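Local atomic coordinates of maltose-binding protein MalE1 (Thermotoga maritima, PDB entry 6DTU), a protein that binds maltotetraose and probably delivers maltose-type sugars to a membrane transporter for uptake. Residues I78-F81 against S82-N86; Y156-A159 against P160-G164; P207-N210 against Y211-D215. All coordinates share one frame; numbering follows the deposited sequence. Where two conformers were deposited one is given.

Contact 1 (I78-F81 against S82-N86); sequences IPNF and SDLKN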
ATOM      1  N   ILE A  78      -5.803 -12.251 -17.795  0.51 15.42           N
ATOM      2  CA  ILE A  78      -4.535 -12.923 -18.067  0.51 16.16           C
ATOM      3  C   ILE A  78      -4.807 -14.415 -18.176  0.51 17.33           C
ATOM      4  O   ILE A  78      -5.190 -15.044 -17.174  0.51 17.26           O
ATOM      5  CB  ILE A  78      -3.488 -12.615 -16.992  0.51 15.95           C
ATOM      6  CG1 ILE A  78      -3.139 -11.130 -17.041  0.51 17.31           C
ATOM      7  CG2 ILE A  78      -2.238 -13.466 -17.215  0.51 16.69           C
ATOM      8  CD1 ILE A  78      -2.061 -10.744 -16.070  0.51 17.17           C
ATOM      9  N   PRO A  79      -4.641 -15.023 -19.344  1.00 16.53           N
ATOM     10  CA  PRO A  79      -4.885 -16.456 -19.476  1.00 15.52           C
ATOM     11  C   PRO A  79      -3.822 -17.235 -18.729  1.00 17.87           C
ATOM     12  O   PRO A  79      -2.751 -16.723 -18.388  1.00 19.59           O
ATOM     13  CB  PRO A  79      -4.802 -16.703 -20.984  1.00 20.84           C
ATOM     14  CG  PRO A  79      -5.064 -15.345 -21.593  1.00 19.38           C
ATOM     15  CD  PRO A  79      -4.447 -14.369 -20.652  1.00 19.77           C
ATOM     16  N   ASN A  80      -4.139 -18.497 -18.471  1.00 22.78           N
ATOM     17  CA  ASN A  80      -3.223 -19.341 -17.733  1.00 17.83           C
ATOM     18  C   ASN A  80      -1.863 -19.365 -18.436  1.00 22.10           C
ATOM     19  O   ASN A  80      -1.762 -19.279 -19.661  1.00 19.89           O
ATOM     20  CB  ASN A  80      -3.828 -20.744 -17.637  1.00 20.68           C
ATOM     21  CG  ASN A  80      -5.070 -20.795 -16.747  1.00 23.73           C
ATOM     22  OD1 ASN A  80      -5.486 -19.795 -16.130  1.00 23.99           O
ATOM     23  ND2 ASN A  80      -5.695 -21.964 -16.708  1.00 29.74           N
ATOM     24  N   PHE A  81      -0.811 -19.486 -17.640  1.00 17.01           N
ATOM     25  CA  PHE A  81       0.543 -19.525 -18.168  1.00 17.00           C
ATOM     26  C   PHE A  81       1.338 -20.474 -17.294  1.00 16.62           C
ATOM     27  O   PHE A  81       0.933 -20.792 -16.178  1.00 18.40           O
ATOM     28  CB  PHE A  81       1.183 -18.123 -18.204  1.00 15.50           C
ATOM     29  CG  PHE A  81       1.149 -17.399 -16.881  1.00 15.98           C
ATOM     30  CD1 PHE A  81       2.290 -17.322 -16.104  1.00 19.26           C
ATOM     31  CD2 PHE A  81      -0.019 -16.800 -16.416  1.00 16.95           C
ATOM     32  CE1 PHE A  81       2.272 -16.663 -14.875  1.00 18.20           C
ATOM     33  CE2 PHE A  81      -0.049 -16.142 -15.193  1.00 16.93           C
ATOM     34  CZ  PHE A  81       1.107 -16.080 -14.419  1.00 18.87           C
ATOM     35  N   SER A  82       2.455 -20.951 -17.832  1.00 17.73           N
ATOM     36  CA  SER A  82       3.191 -22.036 -17.183  1.00 18.10           C
ATOM     37  C   SER A  82       3.676 -21.663 -15.785  1.00 18.22           C
ATOM     38  O   SER A  82       3.751 -22.524 -14.904  1.00 19.58           O
ATOM     39  CB  SER A  82       4.365 -22.457 -18.053  1.00 19.42           C
ATOM     40  OG  SER A  82       5.282 -21.385 -18.177  1.00 25.83           O
ATOM     41  N   ASP A  83       4.023 -20.403 -15.558  1.00 17.73           N
ATOM     42  CA  ASP A  83       4.500 -20.010 -14.240  1.00 16.80           C
ATOM     43  C   ASP A  83       3.395 -19.708 -13.244  1.00 15.73           C
ATOM     44  O   ASP A  83       3.720 -19.381 -12.108  1.00 15.36           O
ATOM     45  CB  ASP A  83       5.460 -18.830 -14.311  1.00 16.28           C
ATOM     46  CG  ASP A  83       6.825 -19.247 -14.783  1.00 22.94           C
ATOM     47  OD1 ASP A  83       7.642 -19.662 -13.942  1.00 20.43           O
ATOM     48  OD2 ASP A  83       7.067 -19.201 -16.008  1.00 30.52           O
ATOM     49  N   LEU A  84       2.123 -19.845 -13.624  1.00 15.82           N
ATOM     50  CA  LEU A  84       1.035 -19.497 -12.715  1.00 14.50           C
ATOM     51  C   LEU A  84       1.110 -20.282 -11.403  1.00 16.93           C
ATOM     52  O   LEU A  84       0.893 -19.716 -10.324  1.00 15.53           O
ATOM     53  CB  LEU A  84      -0.303 -19.730 -13.429  1.00 16.61           C
ATOM     54  CG  LEU A  84      -1.613 -19.564 -12.669  1.00 19.62           C
ATOM     55  CD1 LEU A  84      -1.806 -18.085 -12.397  1.00 23.28           C
ATOM     56  CD2 LEU A  84      -2.776 -20.151 -13.465  1.00 21.26           C
ATOM     57  N   LYS A  85       1.516 -21.554 -11.463  1.00 14.12           N
ATOM     58  CA  LYS A  85       1.598 -22.369 -10.248  1.00 15.52           C
ATOM     59  C   LYS A  85       2.615 -21.832  -9.250  1.00 14.96           C
ATOM     60  O   LYS A  85       2.552 -22.161  -8.058  1.00 15.60           O
ATOM     61  CB  LYS A  85       1.944 -23.819 -10.599  1.00 15.49           C
ATOM     62  CG  LYS A  85       3.389 -23.990 -11.069  1.00 16.97           C
ATOM     63  CD  LYS A  85       3.669 -25.413 -11.518  1.00 17.46           C
ATOM     64  CE  LYS A  85       5.089 -25.591 -11.997  1.00 20.74           C
ATOM     65  NZ  LYS A  85       6.093 -25.337 -10.926  1.00 22.60           N
ATOM     66  N   ASN A  86       3.548 -21.014  -9.699  1.00 14.63           N
ATOM     67  CA  ASN A  86       4.626 -20.612  -8.812  1.00 14.80           C
ATOM     68  C   ASN A  86       4.276 -19.434  -7.929  1.00 14.20           C
ATOM     69  O   ASN A  86       5.095 -19.049  -7.088  1.00 14.99           O
ATOM     70  CB  ASN A  86       5.885 -20.327  -9.623  1.00 14.15           C
ATOM     71  CG  ASN A  86       6.362 -21.558 -10.351  1.00 15.54           C
ATOM     72  OD1 ASN A  86       6.533 -22.613  -9.740  1.00 19.10           O
ATOM     73  ND2 ASN A  86       6.591 -21.436 -11.653  1.00 18.49           N
TER

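Contact 2 (Y156-A159 against P160-G164); sequences YYIA and PFIFG. With GLC (alpha-D-glucopyranose), chain C; GLC (alpha-D-glucopyranose), chain B.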
ATOM      1  N   TYR A 156      -5.537   5.238   4.743  1.00 13.76           N
ATOM      2  CA  TYR A 156      -4.725   4.035   4.611  1.00 11.64           C
ATOM      3  C   TYR A 156      -3.771   3.857   5.801  1.00 12.56           C
ATOM      4  O   TYR A 156      -3.575   2.735   6.293  1.00 14.78           O
ATOM      5  CB  TYR A 156      -3.978   4.070   3.282  1.00 11.82           C
ATOM      6  CG  TYR A 156      -3.079   2.872   3.055  1.00 11.84           C
ATOM      7  CD1 TYR A 156      -3.545   1.708   2.426  1.00 11.62           C
ATOM      8  CD2 TYR A 156      -1.754   2.891   3.488  1.00 13.53           C
ATOM      9  CE1 TYR A 156      -2.707   0.596   2.238  1.00 12.80           C
ATOM     10  CE2 TYR A 156      -0.917   1.784   3.285  1.00 12.53           C
ATOM     11  CZ  TYR A 156      -1.413   0.652   2.669  1.00 13.56           C
ATOM     12  OH  TYR A 156      -0.589  -0.414   2.492  1.00 14.97           O
ATOM     13  N   TYR A 157      -3.213   4.958   6.307  1.00 14.34           N
ATOM     14  CA  TYR A 157      -2.251   4.892   7.403  1.00 15.54           C
ATOM     15  C   TYR A 157      -2.893   4.863   8.788  1.00 15.71           C
ATOM     16  O   TYR A 157      -2.244   4.426   9.751  1.00 15.67           O
ATOM     17  CB  TYR A 157      -1.247   6.052   7.285  1.00 14.78           C
ATOM     18  CG  TYR A 157      -0.414   5.891   6.043  1.00 15.03           C
ATOM     19  CD1 TYR A 157       0.778   5.175   6.079  1.00 13.28           C
ATOM     20  CD2 TYR A 157      -0.839   6.397   4.817  1.00 15.39           C
ATOM     21  CE1 TYR A 157       1.520   4.962   4.925  1.00 14.50           C
ATOM     22  CE2 TYR A 157      -0.101   6.204   3.683  1.00 13.68           C
ATOM     23  CZ  TYR A 157       1.083   5.498   3.745  1.00 14.08           C
ATOM     24  OH  TYR A 157       1.816   5.282   2.621  1.00 16.57           O
ATOM     25  N   ILE A 158      -4.142   5.318   8.920  1.00 13.84           N
ATOM     26  CA  ILE A 158      -4.862   5.254  10.188  1.00 15.67           C
ATOM     27  C   ILE A 158      -5.685   3.974  10.293  1.00 16.85           C
ATOM     28  O   ILE A 158      -6.117   3.602  11.394  1.00 16.17           O
ATOM     29  CB  ILE A 158      -5.738   6.512  10.310  1.00 13.58           C
ATOM     30  CG1 ILE A 158      -4.891   7.778  10.121  1.00 15.01           C
ATOM     31  CG2 ILE A 158      -6.474   6.588  11.660  1.00 17.01           C
ATOM     32  CD1 ILE A 158      -3.699   7.854  11.040  1.00 17.74           C
ATOM     33  N   ALA A 159      -5.895   3.276   9.182  1.00 14.67           N
ATOM     34  CA  ALA A 159      -6.606   2.003   9.219  1.00 13.95           C
ATOM     35  C   ALA A 159      -6.136   1.027  10.293  1.00 15.12           C
ATOM     36  O   ALA A 159      -7.000   0.345  10.866  1.00 17.18           O
ATOM     37  CB  ALA A 159      -6.593   1.339   7.832  1.00 13.14           C
ATOM     38  N   PRO A 160      -4.837   0.869  10.598  1.00 14.34           N
ATOM     39  CA  PRO A 160      -4.481  -0.091  11.651  1.00 15.42           C
ATOM     40  C   PRO A 160      -5.180   0.199  12.970  1.00 16.69           C
ATOM     41  O   PRO A 160      -5.536  -0.754  13.679  1.00 16.29           O
ATOM     42  CB  PRO A 160      -2.954   0.037  11.770  1.00 15.12           C
ATOM     43  CG  PRO A 160      -2.508   0.584  10.456  1.00 16.05           C
ATOM     44  CD  PRO A 160      -3.631   1.488  10.010  1.00 12.85           C
ATOM     45  N   PHE A 161      -5.428   1.476  13.292  1.00 14.79           N
ATOM     46  CA  PHE A 161      -6.134   1.816  14.533  1.00 14.28           C
ATOM     47  C   PHE A 161      -7.620   1.519  14.412  1.00 18.31           C
ATOM     48  O   PHE A 161      -8.243   0.977  15.335  1.00 18.11           O
ATOM     49  CB  PHE A 161      -5.993   3.305  14.856  1.00 16.45           C
ATOM     50  CG  PHE A 161      -4.586   3.780  15.105  1.00 17.77           C
ATOM     51  CD1 PHE A 161      -3.551   2.908  15.414  1.00 16.42           C
ATOM     52  CD2 PHE A 161      -4.310   5.136  15.030  1.00 19.95           C
ATOM     53  CE1 PHE A 161      -2.278   3.386  15.637  1.00 19.80           C
ATOM     54  CE2 PHE A 161      -3.039   5.617  15.254  1.00 22.79           C
ATOM     55  CZ  PHE A 161      -2.015   4.751  15.551  1.00 23.07           C
ATOM     56  N   ILE A 162      -8.206   1.919  13.285  1.00 15.43           N
ATOM     57  CA  ILE A 162      -9.626   1.707  13.027  1.00 16.84           C
ATOM     58  C   ILE A 162      -9.961   0.218  13.071  1.00 17.76           C
ATOM     59  O   ILE A 162     -10.923  -0.202  13.727  1.00 17.91           O
ATOM     60  CB  ILE A 162      -9.980   2.349  11.670  1.00 15.45           C
ATOM     61  CG1 ILE A 162      -9.887   3.875  11.786  1.00 17.70           C
ATOM     62  CG2 ILE A 162     -11.339   1.847  11.129  1.00 17.35           C
ATOM     63  CD1 ILE A 162      -9.927   4.585  10.468  1.00 21.22           C
ATOM     64  N   PHE A 163      -9.188  -0.600  12.345  1.00 15.02           N
ATOM     65  CA  PHE A 163      -9.472  -2.025  12.305  1.00 15.75           C
ATOM     66  C   PHE A 163      -9.099  -2.718  13.603  1.00 16.15           C
ATOM     67  O   PHE A 163      -9.778  -3.669  14.012  1.00 18.61           O
ATOM     68  CB  PHE A 163      -8.742  -2.678  11.133  1.00 15.26           C
ATOM     69  CG  PHE A 163      -9.132  -2.123   9.775  1.00 16.39           C
ATOM     70  CD1 PHE A 163     -10.374  -1.551   9.554  1.00 18.86           C
ATOM     71  CD2 PHE A 163      -8.242  -2.189   8.721  1.00 17.02           C
ATOM     72  CE1 PHE A 163     -10.708  -1.047   8.311  1.00 18.66           C
ATOM     73  CE2 PHE A 163      -8.565  -1.714   7.487  1.00 16.20           C
ATOM     74  CZ  PHE A 163      -9.808  -1.131   7.271  1.00 18.03           C
ATOM     75  N   GLY A 164      -8.043  -2.266  14.269  1.00 18.41           N
ATOM     76  CA  GLY A 164      -7.657  -2.907  15.516  1.00 19.94           C
ATOM     77  C   GLY A 164      -8.774  -2.892  16.541  1.00 16.18           C
ATOM     78  O   GLY A 164      -8.979  -3.869  17.269  1.00 19.19           O
TER
HETATM   79  C1  GLC C   2       1.416   2.690  -0.565  1.00 12.63           C
HETATM   80  C2  GLC C   2       0.603   1.457  -0.720  1.00 12.95           C
HETATM   81  C3  GLC C   2      -0.639   1.729  -1.439  1.00 13.78           C
HETATM   82  C4  GLC C   2      -1.463   2.788  -0.735  1.00 10.93           C
HETATM   83  C5  GLC C   2      -0.645   4.095  -0.506  1.00 11.85           C
HETATM   84  C6  GLC C   2      -1.303   5.015   0.375  1.00 13.17           C
HETATM   85  O2  GLC C   2       1.381   0.533  -1.535  1.00 14.30           O
HETATM   86  O3  GLC C   2      -1.486   0.521  -1.483  1.00 12.94           O
HETATM   87  O4  GLC C   2      -2.607   3.170  -1.575  1.00 15.28           O
HETATM   88  O5  GLC C   2       0.641   3.675   0.194  1.00 14.15           O
HETATM   89  O6  GLC C   2      -0.656   6.274   0.276  1.00 17.84           O
HETATM   90  C1  GLC B   3      -3.866   2.744  -1.157  1.00 13.65           C
HETATM   91  C2  GLC B   3      -4.617   2.238  -2.324  1.00 12.84           C
HETATM   92  C3  GLC B   3      -4.848   3.311  -3.343  1.00 13.47           C
HETATM   93  C4  GLC B   3      -5.603   4.452  -2.783  1.00 14.09           C
HETATM   94  C5  GLC B   3      -4.861   5.048  -1.561  1.00 14.09           C
HETATM   95  C6  GLC B   3      -5.622   6.030  -0.905  1.00 12.87           C
HETATM   96  O2  GLC B   3      -3.846   1.170  -2.945  1.00 14.74           O
HETATM   97  O3  GLC B   3      -5.585   2.754  -4.478  1.00 14.87           O
HETATM   98  O4  GLC B   3      -5.695   5.472  -3.816  1.00 14.08           O
HETATM   99  O5  GLC B   3      -4.585   3.886  -0.555  1.00 13.14           O
HETATM  100  O6  GLC B   3      -4.849   6.550   0.156  1.00 17.47           O

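Contact 3 (P207-N210 against Y211-D215); sequences PSDN and YQIMD. With GLC (alpha-D-glucopyranose), chain D.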
ATOM      1  N   PRO A 207      -1.088  18.452  12.771  1.00 19.69           N
ATOM      2  CA  PRO A 207      -2.185  18.428  11.796  1.00 20.25           C
ATOM      3  C   PRO A 207      -1.733  18.423  10.344  1.00 18.59           C
ATOM      4  O   PRO A 207      -2.464  17.951   9.477  1.00 23.13           O
ATOM      5  CB  PRO A 207      -2.966  19.708  12.128  1.00 20.88           C
ATOM      6  CG  PRO A 207      -2.671  19.974  13.569  1.00 24.09           C
ATOM      7  CD  PRO A 207      -1.284  19.467  13.823  1.00 21.28           C
ATOM      8  N   SER A 208      -0.534  18.918  10.062  1.00 19.88           N
ATOM      9  CA  SER A 208      -0.041  18.961   8.691  1.00 17.70           C
ATOM     10  C   SER A 208       0.712  17.702   8.273  1.00 18.85           C
ATOM     11  O   SER A 208       1.102  17.604   7.104  1.00 18.77           O
ATOM     12  CB  SER A 208       0.893  20.156   8.503  1.00 20.04           C
ATOM     13  OG  SER A 208       2.027  20.017   9.332  1.00 19.68           O
ATOM     14  N   ASP A 209       0.905  16.739   9.175  1.00 14.34           N
ATOM     15  CA  ASP A 209       1.701  15.555   8.855  1.00 15.47           C
ATOM     16  C   ASP A 209       1.102  14.805   7.666  1.00 15.48           C
ATOM     17  O   ASP A 209      -0.109  14.565   7.620  1.00 17.55           O
ATOM     18  CB  ASP A 209       1.778  14.608  10.058  1.00 12.08           C
ATOM     19  CG  ASP A 209       2.715  15.097  11.144  1.00 17.29           C
ATOM     20  OD1 ASP A 209       3.573  15.965  10.865  1.00 18.69           O
ATOM     21  OD2 ASP A 209       2.615  14.566  12.270  1.00 15.43           O
ATOM     22  N   ASN A 210       1.946  14.485   6.687  1.00 15.32           N
ATOM     23  CA  ASN A 210       1.518  13.744   5.503  1.00 15.22           C
ATOM     24  C   ASN A 210       2.601  12.734   5.123  1.00 14.82           C
ATOM     25  O   ASN A 210       3.609  12.559   5.824  1.00 14.78           O
ATOM     26  CB  ASN A 210       1.141  14.660   4.325  1.00 15.21           C
ATOM     27  CG  ASN A 210       2.301  15.492   3.822  1.00 16.84           C
ATOM     28  OD1 ASN A 210       3.460  15.206   4.111  1.00 17.01           O
ATOM     29  ND2 ASN A 210       2.000  16.482   2.984  1.00 18.24           N
ATOM     30  N   TYR A 211       2.402  12.067   3.987  1.00 12.93           N
ATOM     31  CA  TYR A 211       3.359  11.043   3.589  1.00 12.50           C
ATOM     32  C   TYR A 211       4.746  11.636   3.358  1.00 14.61           C
ATOM     33  O   TYR A 211       5.754  11.093   3.826  1.00 13.67           O
ATOM     34  CB  TYR A 211       2.857  10.275   2.352  1.00 14.29           C
ATOM     35  CG  TYR A 211       3.804   9.130   2.060  1.00 13.50           C
ATOM     36  CD1 TYR A 211       3.664   7.907   2.708  1.00 14.39           C
ATOM     37  CD2 TYR A 211       4.892   9.302   1.228  1.00 13.71           C
ATOM     38  CE1 TYR A 211       4.572   6.863   2.504  1.00 12.73           C
ATOM     39  CE2 TYR A 211       5.822   8.281   1.050  1.00 13.99           C
ATOM     40  CZ  TYR A 211       5.647   7.075   1.700  1.00 12.11           C
ATOM     41  OH  TYR A 211       6.560   6.078   1.510  1.00 14.59           O
ATOM     42  N   GLN A 212       4.823  12.714   2.580  1.00 15.43           N
ATOM     43  CA  GLN A 212       6.116  13.297   2.232  1.00 15.89           C
ATOM     44  C   GLN A 212       6.896  13.736   3.467  1.00 14.81           C
ATOM     45  O   GLN A 212       8.111  13.522   3.545  1.00 15.28           O
ATOM     46  CB  GLN A 212       5.911  14.448   1.250  1.00 16.91           C
ATOM     47  CG  GLN A 212       7.149  14.969   0.540  1.00 24.07           C
ATOM     48  CD  GLN A 212       7.974  15.854   1.431  1.00 18.78           C
ATOM     49  OE1 GLN A 212       7.443  16.632   2.231  1.00 20.87           O
ATOM     50  NE2 GLN A 212       9.284  15.744   1.299  1.00 18.98           N
ATOM     51  N   ILE A 213       6.222  14.370   4.436  1.00 16.54           N
ATOM     52  CA  ILE A 213       6.908  14.774   5.662  1.00 13.40           C
ATOM     53  C   ILE A 213       7.425  13.546   6.406  1.00 14.00           C
ATOM     54  O   ILE A 213       8.576  13.504   6.846  1.00 14.32           O
ATOM     55  CB  ILE A 213       5.989  15.637   6.549  1.00 17.01           C
ATOM     56  CG1 ILE A 213       5.751  17.013   5.898  1.00 16.07           C
ATOM     57  CG2 ILE A 213       6.578  15.746   7.967  1.00 16.14           C
ATOM     58  CD1 ILE A 213       4.546  17.788   6.468  1.00 15.39           C
ATOM     59  N   MET A 214       6.584  12.518   6.543  1.00 12.98           N
ATOM     60  CA  MET A 214       7.018  11.317   7.247  1.00 14.64           C
ATOM     61  C   MET A 214       8.224  10.684   6.565  1.00 14.21           C
ATOM     62  O   MET A 214       9.242  10.375   7.207  1.00 14.19           O
ATOM     63  CB  MET A 214       5.867  10.314   7.271  1.00 13.63           C
ATOM     64  CG  MET A 214       6.360   8.918   7.654  1.00 13.82           C
ATOM     65  SD  MET A 214       5.098   7.650   7.719  1.00 15.53           S
ATOM     66  CE  MET A 214       4.478   7.650   6.019  1.00 14.60           C
ATOM     67  N   ASP A 215       8.118  10.479   5.258  1.00 13.54           N
ATOM     68  CA  ASP A 215       9.131   9.758   4.510  1.00 14.25           C
ATOM     69  C   ASP A 215      10.446  10.530   4.487  1.00 13.96           C
ATOM     70  O   ASP A 215      11.511   9.962   4.758  1.00 13.55           O
ATOM     71  CB  ASP A 215       8.585   9.572   3.095  1.00 14.45           C
ATOM     72  CG  ASP A 215       9.326   8.510   2.292  1.00 14.83           C
ATOM     73  OD1 ASP A 215       9.724   7.478   2.853  1.00 14.13           O
ATOM     74  OD2 ASP A 215       9.456   8.697   1.077  1.00 17.33           O
TER
HETATM   75  C1  GLC D   1       5.300   4.404  -3.625  1.00 18.36           C
HETATM   76  C2  GLC D   1       4.955   2.970  -3.548  1.00 12.38           C
HETATM   77  C3  GLC D   1       3.519   2.760  -3.293  1.00 14.23           C
HETATM   78  C4  GLC D   1       3.086   3.450  -2.046  1.00 12.37           C
HETATM   79  C5  GLC D   1       3.340   4.977  -2.164  1.00 13.32           C
HETATM   80  C6  GLC D   1       3.147   5.679  -0.969  1.00 17.14           C
HETATM   81  O1  GLC D   1       4.690   4.983  -4.734  1.00 21.14           O
HETATM   82  O2  GLC D   1       5.347   2.370  -4.825  1.00 15.09           O
HETATM   83  O3  GLC D   1       3.321   1.303  -3.183  1.00 13.99           O
HETATM   84  O4  GLC D   1       1.667   3.227  -1.830  1.00 13.10           O
HETATM   85  O5  GLC D   1       4.846   5.108  -2.440  1.00 15.94           O
HETATM   86  O6  GLC D   1       3.268   7.080  -1.237  1.00 20.13           O
HETATM   87  O   HOH W   1       4.727  17.857   1.659  1.00 19.59           O

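Contact 1 (I78-F81 against S82-N86)
Phe-81 and Leu-84 form the close-packed part of this loop, the leucine lying across the face of the aromatic ring. Leu-84 CB stands 4.0 Å from the centroid of the Phe-81 ring and only 10° off its normal, a CH-pi contact made almost squarely over the centre. One branch extends the packing: Leu-84 CD1 reaches Phe-81 CE2 at 3.8 Å. The phenyl ring comes to lie beneath the chain ahead because CG sits between the backbone N and the carbonyl carbon (chi1 54°), which brings the ring against the backbone of Asp-83 and Leu-84. At the rim of the same ring, in its plane, lies the carbonyl oxygen of Pro-79.

The backbone closes the same loop. Leu-84 N donates to Phe-81 O at 3.0 Å, arriving from above the carbonyl plane, and the torsions of Ser-82 and Asp-83 are those of a type I beta turn. A second turn overlaps it, with Asn-86 N bonded to Asp-83 O at 2.9 Å, and residues 84-86 wind into a short 3-10 segment in the connection between helix 66-71 and helix 89-94. Phe-81 also packs on Ile-104, and Leu-84 on Leu-101, both in strand 100-109.

The solvent side is much looser. Asn-80 merely brushes the other leucine branch, its OD1 lying 3.8 Å from Leu-84 CD2, and Ser-82, exposed, points its side chain away from Asn-80 and Phe-81. Beyond the turn, polar groups form a chain: Lys-85 NZ reaches Asn-86 OD1 at 3.0 Å, while Asn-86 ND2 makes a weak bond of 3.1 Å to Asp-83 OD1. That carboxylate oxygen has its stronger partner in Arg-305, a salt bridge from elsewhere in the chain.

Contact 2 (Y156-A159 against P160-G164)
Helix 155-164 presents two tyrosines to the glycan pocket from its first turn and is kinked at Pro-160, where the regular bonding between Tyr-156 to Ala-159 and the residues that follow is interrupted. Pro-160 has no N-H for the carbonyl of Tyr-156, and Pro-160 CD comes to 3.3 Å from Tyr-157 O. Phe-161 N turns instead to Ile-158 O at 2.9 Å, a bent bond (135°) that arrives from above the carbonyl plane. Ile-162 N approaches the same oxygen in that plane, at 3.3 Å, so one acceptor serves both an i+3 and an i+4 donor. Regular geometry returns with Phe-163 N, almost straight on to Ala-159 O at 2.8 Å.

Apolar side chains pack around the kinked turn. Phe-163 CE2 rests on Ala-159 CB at 3.7 Å, and its ring also meets Phe-260 edge-to-face; Ile-158 and Ile-162 cross obliquely and face helix 187-201. At the sugar end, Tyr-156 has CG anti to its amide nitrogen (chi1 179°), which lays the ring against the glycan: C4 of the chain C glucose lies over the ring centre, 3.8 Å above its plane. The edge of Tyr-156, through CD2, is set over the centre of the Tyr-157 ring. Tyr-157 meets the sugar with its rim, its OH 3.1 Å from O5 of the chain C glucose. Aromatic side chains laid against successive pyranose units are typical of maltodextrin-binding clefts in solute-binding proteins.

Contact 3 (P207-N210 against Y211-D215)
Asn-210 is extended in backbone and leads directly into helix 211-219, whose first i+4 bond runs from Met-214 N to Asn-210 O at 3.1 Å. Asn-210 occupies the N-cap position, and its side chain makes the capping bond. With chi1 at 63°, CG folds forward over the helix start, and OD1 receives Ile-213 N at 2.9 Å, nearly straight at the hydrogen (172°) and nearly end-on to the amide carbonyl. Ile-213 CG1 packs at 3.4 Å beside that OD1, while its CD1 reaches Ser-208 O at 3.5 Å. On the other branch of the amide, ND2 gives a weak bond to a water, which in turn donates to Gln-212 OE1 at 3.0 Å. Asp-209, just before the cap, is paired with Arg-146.

Tyr-211, the first residue of the helix, turns its ring to the glycan: O6 of the chain D glucose stands 3.5 Å above the ring plane, over its centre, and the phenol OH is hydrogen-bonded to Asn-228. By satisfying an amide of the first turn, the cap probably helps to fix the helix start, and perhaps with it the sugar-facing ring of Tyr-211, which is held at its far end too.

Overall arrangement
Contact 1 lies at the surface, about 34 Å between centres from contact 2 and 40 Å from contact 3, on the opposite side of the chain's centre and away from the sugar. Contact 2 is buried within a helix and contact 3 partly buried at the start of one, both beside the glycan. Their centres are about 17 Å apart, yet they touch: Tyr-157 OH packs 3.2 Å from Tyr-211 CE1, so the tyrosines that meet neighbouring glucose units are themselves in contact. All three rest on local backbone bonds: overlapping turns with one apolar patch and a polar rim in contact 1, a proline kink among apolar side chains in contact 2, and an asparagine cap in contact 3.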